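Local coordinates for DegV family protein (Streptococcus agalactiae, PDB 3LUP) that binds the long-chain fatty acid elaidic acid and may take part in lipid transport or fatty acid metabolism, at residues 49-52 / 53-57; 234-237 / 238-242; 21-24 / 25-28. One frame throughout, in Å; residues are numbered along the deposited sequence.

Contact 1: residues 49-52 / 53-57; sequences DQYY and DKLAA
Tyr51 and Leu55 meet one turn apart on helix 48-57, a compact example of the i to i+4 spacing that brings side chains together on one flank of an alpha helix. The backbone supplies four consecutive bonds of the same spacing. Asp53 N reaches Asp49 O, Lys54 N reaches Gln50 O at 2.8 Å, Leu55 N reaches Tyr51 O, and Ala56 N donates almost straight to Tyr52 O (3.0 Å, 179°).

Apolar packing falls to the two tyrosines and the leucine. Tyr51 and Leu55 run side by side, since both turn CG away from the backbone N (chi1 171° and -170°). The rings also meet each other: Tyr51 CD2 stands 3.8 Å above the plane of the Tyr52 ring, over its centre. Both tyrosines touch Ala269 of helix 266-272, and Tyr51 OH is hydrogen-bonded to Thr270 OG1.

On the polar flank Asp49 OD1 and Asp53 OD2 are 5.5 Å apart; the salt bridge of Asp49 OD1 with Arg238 NH2 would be expected to offset these like charges. Leu55 CD2 lies 3.8 Å from Tyr51 CE2 and more loosely, 4.2 Å, from Tyr52 CD1.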
loop_
_atom_site.group_PDB
_atom_site.type_symbol
_atom_site.label_atom_id
_atom_site.label_comp_id
_atom_site.label_asym_id
_atom_site.label_seq_id
_atom_site.Cartn_x
_atom_site.Cartn_y
_atom_site.Cartn_z
ATOM N N ASP A 49 -18.914 -4.005 1.702
ATOM C CA ASP A 49 -19.777 -5.041 2.280
ATOM C C ASP A 49 -20.186 -6.087 1.261
ATOM O O ASP A 49 -20.251 -7.275 1.578
ATOM C CB ASP A 49 -20.992 -4.436 2.974
ATOM C CG ASP A 49 -20.761 -4.233 4.461
ATOM O OD1 ASP A 49 -20.843 -5.227 5.236
ATOM O OD2 ASP A 49 -20.494 -3.078 4.855
ATOM N N GLN A 50 -20.440 -5.646 0.031
ATOM C CA GLN A 50 -20.762 -6.565 -1.061
ATOM C C GLN A 50 -19.554 -7.434 -1.357
ATOM O O GLN A 50 -19.709 -8.622 -1.678
ATOM C CB GLN A 50 -21.158 -5.815 -2.336
ATOM C CG GLN A 50 -22.631 -5.420 -2.456
ATOM C CD GLN A 50 -22.933 -4.707 -3.782
ATOM O OE1 GLN A 50 -22.031 -4.437 -4.571
ATOM N NE2 GLN A 50 -24.200 -4.406 -4.023
ATOM N N TYR A 51 -18.363 -6.828 -1.241
ATOM C CA TYR A 51 -17.107 -7.504 -1.521
ATOM C C TYR A 51 -16.914 -8.728 -0.664
ATOM O O TYR A 51 -16.623 -9.807 -1.181
ATOM C CB TYR A 51 -15.899 -6.598 -1.298
ATOM C CG TYR A 51 -14.621 -7.401 -1.384
ATOM C CD1 TYR A 51 -14.063 -7.720 -2.617
ATOM C CD2 TYR A 51 -14.007 -7.899 -0.238
ATOM C CE1 TYR A 51 -12.916 -8.480 -2.716
ATOM C CE2 TYR A 51 -12.856 -8.657 -0.319
ATOM C CZ TYR A 51 -12.310 -8.939 -1.563
ATOM O OH TYR A 51 -11.162 -9.701 -1.647
ATOM N N TYR A 52 -17.042 -8.546 0.649
ATOM C CA TYR A 52 -16.858 -9.641 1.601
ATOM C C TYR A 52 -17.934 -10.712 1.488
ATOM O O TYR A 52 -17.659 -11.899 1.666
ATOM C CB TYR A 52 -16.769 -9.103 3.028
ATOM C CG TYR A 52 -15.411 -8.545 3.362
ATOM C CD1 TYR A 52 -14.323 -9.396 3.602
ATOM C CD2 TYR A 52 -15.208 -7.173 3.450
ATOM C CE1 TYR A 52 -13.052 -8.887 3.909
ATOM C CE2 TYR A 52 -13.951 -6.646 3.767
ATOM C CZ TYR A 52 -12.873 -7.508 3.986
ATOM O OH TYR A 52 -11.634 -6.986 4.292
ATOM N N ASP A 53 -19.154 -10.281 1.183
ATOM C CA ASP A 53 -20.240 -11.200 0.867
ATOM C C ASP A 53 -19.914 -12.036 -0.360
ATOM O O ASP A 53 -20.120 -13.255 -0.351
ATOM C CB ASP A 53 -21.537 -10.441 0.634
ATOM C CG ASP A 53 -22.230 -10.082 1.918
ATOM O OD1 ASP A 53 -22.024 -10.785 2.939
ATOM O OD2 ASP A 53 -22.987 -9.093 1.899
ATOM N N LYS A 54 -19.402 -11.380 -1.404
ATOM C CA LYS A 54 -18.984 -12.080 -2.618
ATOM C C LYS A 54 -17.763 -12.968 -2.372
ATOM O O LYS A 54 -17.645 -14.049 -2.955
ATOM C CB LYS A 54 -18.740 -11.111 -3.785
ATOM C CG LYS A 54 -20.013 -10.673 -4.509
ATOM C CD LYS A 54 -19.762 -10.062 -5.885
ATOM C CE LYS A 54 -21.015 -10.254 -6.759
ATOM N NZ LYS A 54 -21.040 -9.406 -7.980
ATOM N N LEU A 55 -16.869 -12.524 -1.494
ATOM C CA LEU A 55 -15.729 -13.346 -1.092
ATOM C C LEU A 55 -16.156 -14.689 -0.449
ATOM O O LEU A 55 -15.782 -15.764 -0.936
ATOM C CB LEU A 55 -14.802 -12.550 -0.173
ATOM C CG LEU A 55 -13.454 -13.187 0.155
ATOM C CD1 LEU A 55 -12.726 -13.548 -1.128
ATOM C CD2 LEU A 55 -12.605 -12.256 1.022
ATOM N N ALA A 56 -16.958 -14.619 0.614
ATOM C CA ALA A 56 -17.504 -15.812 1.268
ATOM C C ALA A 56 -18.189 -16.783 0.297
ATOM O O ALA A 56 -18.021 -17.997 0.410
ATOM C CB ALA A 56 -18.465 -15.414 2.384
ATOM N N ALA A 57 -18.934 -16.240 -0.664
ATOM C CA ALA A 57 -19.793 -17.039 -1.556
ATOM C C ALA A 57 -19.127 -17.670 -2.803
ATOM O O ALA A 57 -19.686 -18.596 -3.391
ATOM C CB ALA A 57 -21.045 -16.226 -1.962
#

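Contact 2: residues 234-237 / 238-242; sequences IIHS and RAQDK
His236 and Ala239 illustrate how a side chain at the end of a strand can hold the start of the next helix. The imidazole ND1 accepts the backbone N-H of Ala239, the N-cap residue of helix 240-252, at 2.9 Å and 166°, with the donor tilted from the ring plane. With chi1 at 68°, His236 CG sits between its own backbone N and carbonyl carbon, which folds the ring back over the turn to meet this N-H. This is the buried, better-packed part: His236 CB faces Ala239 CB at 3.9 Å, and Gln240 CA rides 4.0 Å above one ring face, displaced toward its perimeter. Ser237 is buried too, its OG bonded to Gly273 O and Ala276 N of the loop beyond helix 266-272.

The outer side is looser. Gln240 bends at chi2, bringing OE1 to 3.6 Å from His236 CE1 while its amide stands nearly perpendicular to the imidazole (86°). A water accepts from Arg238 N at 2.9 Å and gives a weak bond to His236 O. The exposed Arg238, in a left-handed backbone conformation, reaches across to Asp49 and Tyr52 of helix 48-57.

The turn links the first strand and the helix of the beta-alpha-beta unit 230-236, 240-252, 259-263. Strand 230-236 lies between strands 277-283 and 259-263; His236 packs against Ile261, Ser263 and Ala243, and the neighbouring Ile235 touches the bound elaidic acid.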
loop_
_atom_site.group_PDB
_atom_site.type_symbol
_atom_site.label_atom_id
_atom_site.label_comp_id
_atom_site.label_asym_id
_atom_site.label_seq_id
_atom_site.Cartn_x
_atom_site.Cartn_y
_atom_site.Cartn_z
ATOM N N ILE A 234 -1.959 0.907 11.951
ATOM C CA ILE A 234 -2.395 -0.476 12.062
ATOM C C ILE A 234 -3.521 -0.668 11.054
ATOM O O ILE A 234 -4.485 0.103 11.019
ATOM C CB ILE A 234 -2.907 -0.820 13.454
ATOM C CG1 ILE A 234 -1.855 -0.491 14.506
ATOM C CG2 ILE A 234 -3.303 -2.301 13.519
ATOM C CD1 ILE A 234 -2.432 -0.371 15.907
ATOM N N ILE A 235 -3.390 -1.685 10.219
ATOM C CA ILE A 235 -4.307 -1.862 9.105
ATOM C C ILE A 235 -4.838 -3.288 9.152
ATOM O O ILE A 235 -4.080 -4.209 9.413
ATOM C CB ILE A 235 -3.606 -1.591 7.756
ATOM C CG1 ILE A 235 -2.675 -0.376 7.868
ATOM C CG2 ILE A 235 -4.632 -1.397 6.643
ATOM C CD1 ILE A 235 -1.314 -0.588 7.247
ATOM N N HIS A 236 -6.134 -3.468 8.922
ATOM C CA HIS A 236 -6.730 -4.784 9.013
ATOM C C HIS A 236 -7.824 -5.007 7.984
ATOM O O HIS A 236 -8.468 -4.054 7.525
ATOM C CB HIS A 236 -7.294 -5.004 10.417
ATOM C CG HIS A 236 -8.463 -4.136 10.733
ATOM N ND1 HIS A 236 -9.763 -4.570 10.606
ATOM C CD2 HIS A 236 -8.532 -2.846 11.132
ATOM C CE1 HIS A 236 -10.585 -3.589 10.934
ATOM N NE2 HIS A 236 -9.862 -2.533 11.261
ATOM N N SER A 237 -8.037 -6.269 7.627
ATOM C CA SER A 237 -9.170 -6.641 6.785
ATOM C C SER A 237 -10.222 -7.357 7.641
ATOM O O SER A 237 -10.244 -8.582 7.728
ATOM C CB SER A 237 -8.719 -7.487 5.585
ATOM O OG SER A 237 -8.030 -8.661 6.007
ATOM N N ARG A 238 -11.084 -6.570 8.284
ATOM C CA ARG A 238 -12.109 -7.093 9.210
ATOM C C ARG A 238 -11.487 -7.929 10.343
ATOM O O ARG A 238 -11.880 -9.070 10.584
ATOM C CB ARG A 238 -13.199 -7.882 8.460
ATOM C CG ARG A 238 -13.963 -7.077 7.408
ATOM C CD ARG A 238 -15.408 -6.895 7.781
ATOM N NE ARG A 238 -16.147 -6.157 6.752
ATOM C CZ ARG A 238 -17.163 -6.649 6.041
ATOM N NH1 ARG A 238 -17.580 -7.900 6.223
ATOM N NH2 ARG A 238 -17.761 -5.881 5.134
ATOM N N ALA A 239 -10.494 -7.343 11.008
ATOM C CA ALA A 239 -9.795 -7.960 12.137
ATOM C C ALA A 239 -9.673 -6.913 13.240
ATOM O O ALA A 239 -8.608 -6.709 13.824
ATOM C CB ALA A 239 -8.417 -8.485 11.712
ATOM N N GLN A 240 -10.799 -6.244 13.487
ATOM C CA GLN A 240 -10.978 -5.270 14.562
ATOM C C GLN A 240 -10.237 -5.609 15.856
ATOM O O GLN A 240 -9.456 -4.799 16.360
ATOM C CB GLN A 240 -12.472 -5.149 14.870
ATOM C CG GLN A 240 -12.838 -3.943 15.713
ATOM C CD GLN A 240 -12.467 -2.648 15.024
ATOM O OE1 GLN A 240 -12.475 -2.561 13.788
ATOM N NE2 GLN A 240 -12.117 -1.637 15.814
ATOM N N ASP A 241 -10.505 -6.805 16.383
ATOM C CA ASP A 241 -9.928 -7.258 17.636
ATOM C C ASP A 241 -8.411 -7.432 17.588
ATOM O O ASP A 241 -7.732 -7.098 18.561
ATOM C CB ASP A 241 -10.600 -8.554 18.084
ATOM C CG ASP A 241 -11.943 -8.311 18.746
ATOM O OD1 ASP A 241 -12.243 -7.134 19.078
ATOM O OD2 ASP A 241 -12.702 -9.294 18.949
ATOM N N LYS A 242 -7.892 -7.946 16.471
ATOM C CA LYS A 242 -6.448 -8.118 16.302
ATOM C C LYS A 242 -5.745 -6.751 16.239
ATOM O O LYS A 242 -4.618 -6.597 16.727
ATOM C CB LYS A 242 -6.084 -8.990 15.075
ATOM C CG LYS A 242 -6.947 -10.277 14.840
ATOM C CD LYS A 242 -6.199 -11.478 14.174
ATOM C CE LYS A 242 -5.309 -11.057 12.987
ATOM N NZ LYS A 242 -4.476 -12.113 12.266
HETATM O O HOH W 1 -11.823 -3.787 7.986
#

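Contact 3: residues 21-24 / 25-28; sequences ENHE and DVYV
His23 and Val26 close a type I beta turn that delivers the chain into strand 26-29, an outermost strand, within this chain, of the parallel sheet with 6-11, 86-89 and 114-116. It is a worked example of a turn tied by both backbone and side chain.

Two hydrogen bonds hold it. The backbone bond runs from Val26 N to His23 O at 3.3 Å, and the donor lies well above the carbonyl plane, 63° out of it. The second uses the imidazole: His23 ND1 accepts Asp25 N at 3.1 Å, the donor tilted only modestly from the ring plane. His23 CG stands opposite the backbone N across CA-CB (chi1 -168°), which places the ring beside the turn and within range of the Asp25 N-H.

Apolar contact is modest. Val26 CG2 comes to 3.7 Å from His23 CB, the two side chains crossing at about a right angle, and both also touch Leu135 of helix 124-138.

Charged and polar groups gather around the turn. Glu24 and Asp25 extend in the same direction, with 4.2 Å between Glu24 OE2 and Asp25 OD1, a proximity of like charges that would be expected to cost some energy. Asp25 OD1 has a partner in Tyr84 OH, which is also hydrogen-bonded to Tyr27 OH; one hydroxyl thus connects the turn with the first residues of the strand. Asp25 OD2 lies 3.4 Å from His23 CE1, the carboxylate turned 56° from the ring.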
loop_
_atom_site.group_PDB
_atom_site.type_symbol
_atom_site.label_atom_id
_atom_site.label_comp_id
_atom_site.label_asym_id
_atom_site.label_seq_id
_atom_site.Cartn_x
_atom_site.Cartn_y
_atom_site.Cartn_z
ATOM N N GLU A 21 -7.221 13.616 0.695
ATOM C CA GLU A 21 -8.337 13.024 -0.071
ATOM C C GLU A 21 -8.694 13.789 -1.371
ATOM O O GLU A 21 -8.248 13.405 -2.470
ATOM C CB GLU A 21 -9.589 12.865 0.848
ATOM N N ASN A 22 -9.456 14.881 -1.226
ATOM C CA ASN A 22 -10.028 15.607 -2.366
ATOM C C ASN A 22 -9.180 16.759 -2.888
ATOM O O ASN A 22 -9.720 17.742 -3.427
ATOM C CB ASN A 22 -11.402 16.173 -1.997
ATOM C CG ASN A 22 -12.452 15.103 -1.799
ATOM O OD1 ASN A 22 -12.289 13.950 -2.217
ATOM N ND2 ASN A 22 -13.552 15.488 -1.162
ATOM N N HIS A 23 -7.867 16.654 -2.716
ATOM C CA HIS A 23 -6.961 17.694 -3.156
ATOM C C HIS A 23 -7.008 17.764 -4.684
ATOM O O HIS A 23 -7.154 16.744 -5.364
ATOM C CB HIS A 23 -5.549 17.425 -2.642
ATOM C CG HIS A 23 -4.615 18.583 -2.795
ATOM N ND1 HIS A 23 -4.040 18.923 -4.001
ATOM C CD2 HIS A 23 -4.158 19.487 -1.894
ATOM C CE1 HIS A 23 -3.272 19.987 -3.838
ATOM N NE2 HIS A 23 -3.323 20.345 -2.568
ATOM N N GLU A 24 -6.906 18.976 -5.208
ATOM C CA GLU A 24 -7.151 19.222 -6.622
ATOM C C GLU A 24 -5.981 18.815 -7.525
ATOM O O GLU A 24 -6.125 18.770 -8.745
ATOM C CB GLU A 24 -7.502 20.690 -6.842
ATOM C CG GLU A 24 -6.397 21.651 -6.422
ATOM C CD GLU A 24 -6.730 23.094 -6.725
ATOM O OE1 GLU A 24 -7.881 23.510 -6.463
ATOM O OE2 GLU A 24 -5.837 23.815 -7.220
ATOM N N ASP A 25 -4.831 18.531 -6.922
ATOM C CA ASP A 25 -3.657 18.100 -7.669
ATOM C C ASP A 25 -3.392 16.608 -7.501
ATOM O O ASP A 25 -2.362 16.096 -7.948
ATOM C CB ASP A 25 -2.431 18.914 -7.257
ATOM C CG ASP A 25 -2.580 20.405 -7.564
ATOM O OD1 ASP A 25 -3.228 20.752 -8.578
ATOM O OD2 ASP A 25 -2.028 21.226 -6.790
ATOM N N VAL A 26 -4.340 15.917 -6.877
ATOM C CA VAL A 26 -4.205 14.490 -6.599
ATOM C C VAL A 26 -5.109 13.684 -7.527
ATOM O O VAL A 26 -6.304 13.910 -7.574
ATOM C CB VAL A 26 -4.472 14.164 -5.092
ATOM C CG1 VAL A 26 -4.463 12.676 -4.842
ATOM C CG2 VAL A 26 -3.422 14.822 -4.212
ATOM N N TYR A 27 -4.520 12.763 -8.289
ATOM C CA TYR A 27 -5.282 11.902 -9.195
ATOM C C TYR A 27 -5.113 10.427 -8.821
ATOM O O TYR A 27 -3.995 9.969 -8.546
ATOM C CB TYR A 27 -4.888 12.184 -10.646
ATOM C CG TYR A 27 -5.098 13.635 -11.008
ATOM C CD1 TYR A 27 -6.263 14.049 -11.656
ATOM C CD2 TYR A 27 -4.141 14.609 -10.663
ATOM C CE1 TYR A 27 -6.472 15.395 -11.971
ATOM C CE2 TYR A 27 -4.337 15.958 -10.964
ATOM C CZ TYR A 27 -5.506 16.343 -11.619
ATOM O OH TYR A 27 -5.704 17.671 -11.930
ATOM N N VAL A 28 -6.230 9.699 -8.782
ATOM C CA VAL A 28 -6.241 8.319 -8.300
ATOM C C VAL A 28 -6.765 7.383 -9.366
ATOM O O VAL A 28 -7.940 7.458 -9.741
ATOM C CB VAL A 28 -7.129 8.112 -7.031
ATOM C CG1 VAL A 28 -6.843 6.760 -6.446
ATOM C CG2 VAL A 28 -6.902 9.185 -5.984
#

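In the fold
Three local contacts carry different chemistry according to their place. Contact 2 is buried, at a strand-to-helix turn of the mixed sheet; contact 1 is partly buried, within a single helix; contact 3 is a surface turn at the edge of the parallel sheet. Contacts 2 and 3 share the device of a histidine ND1 accepting a backbone N-H, two residues on in the surface turn and three in the buried one, whereas contact 1 relies on helix bonds and aromatic-aliphatic packing. Contacts 1 and 2 touch directly, through the Asp49-Arg238 salt bridge and Tyr52 packing on Ser237 and Arg238, while contact 3 stands apart, its nearest atoms about 16 Å from contact 2.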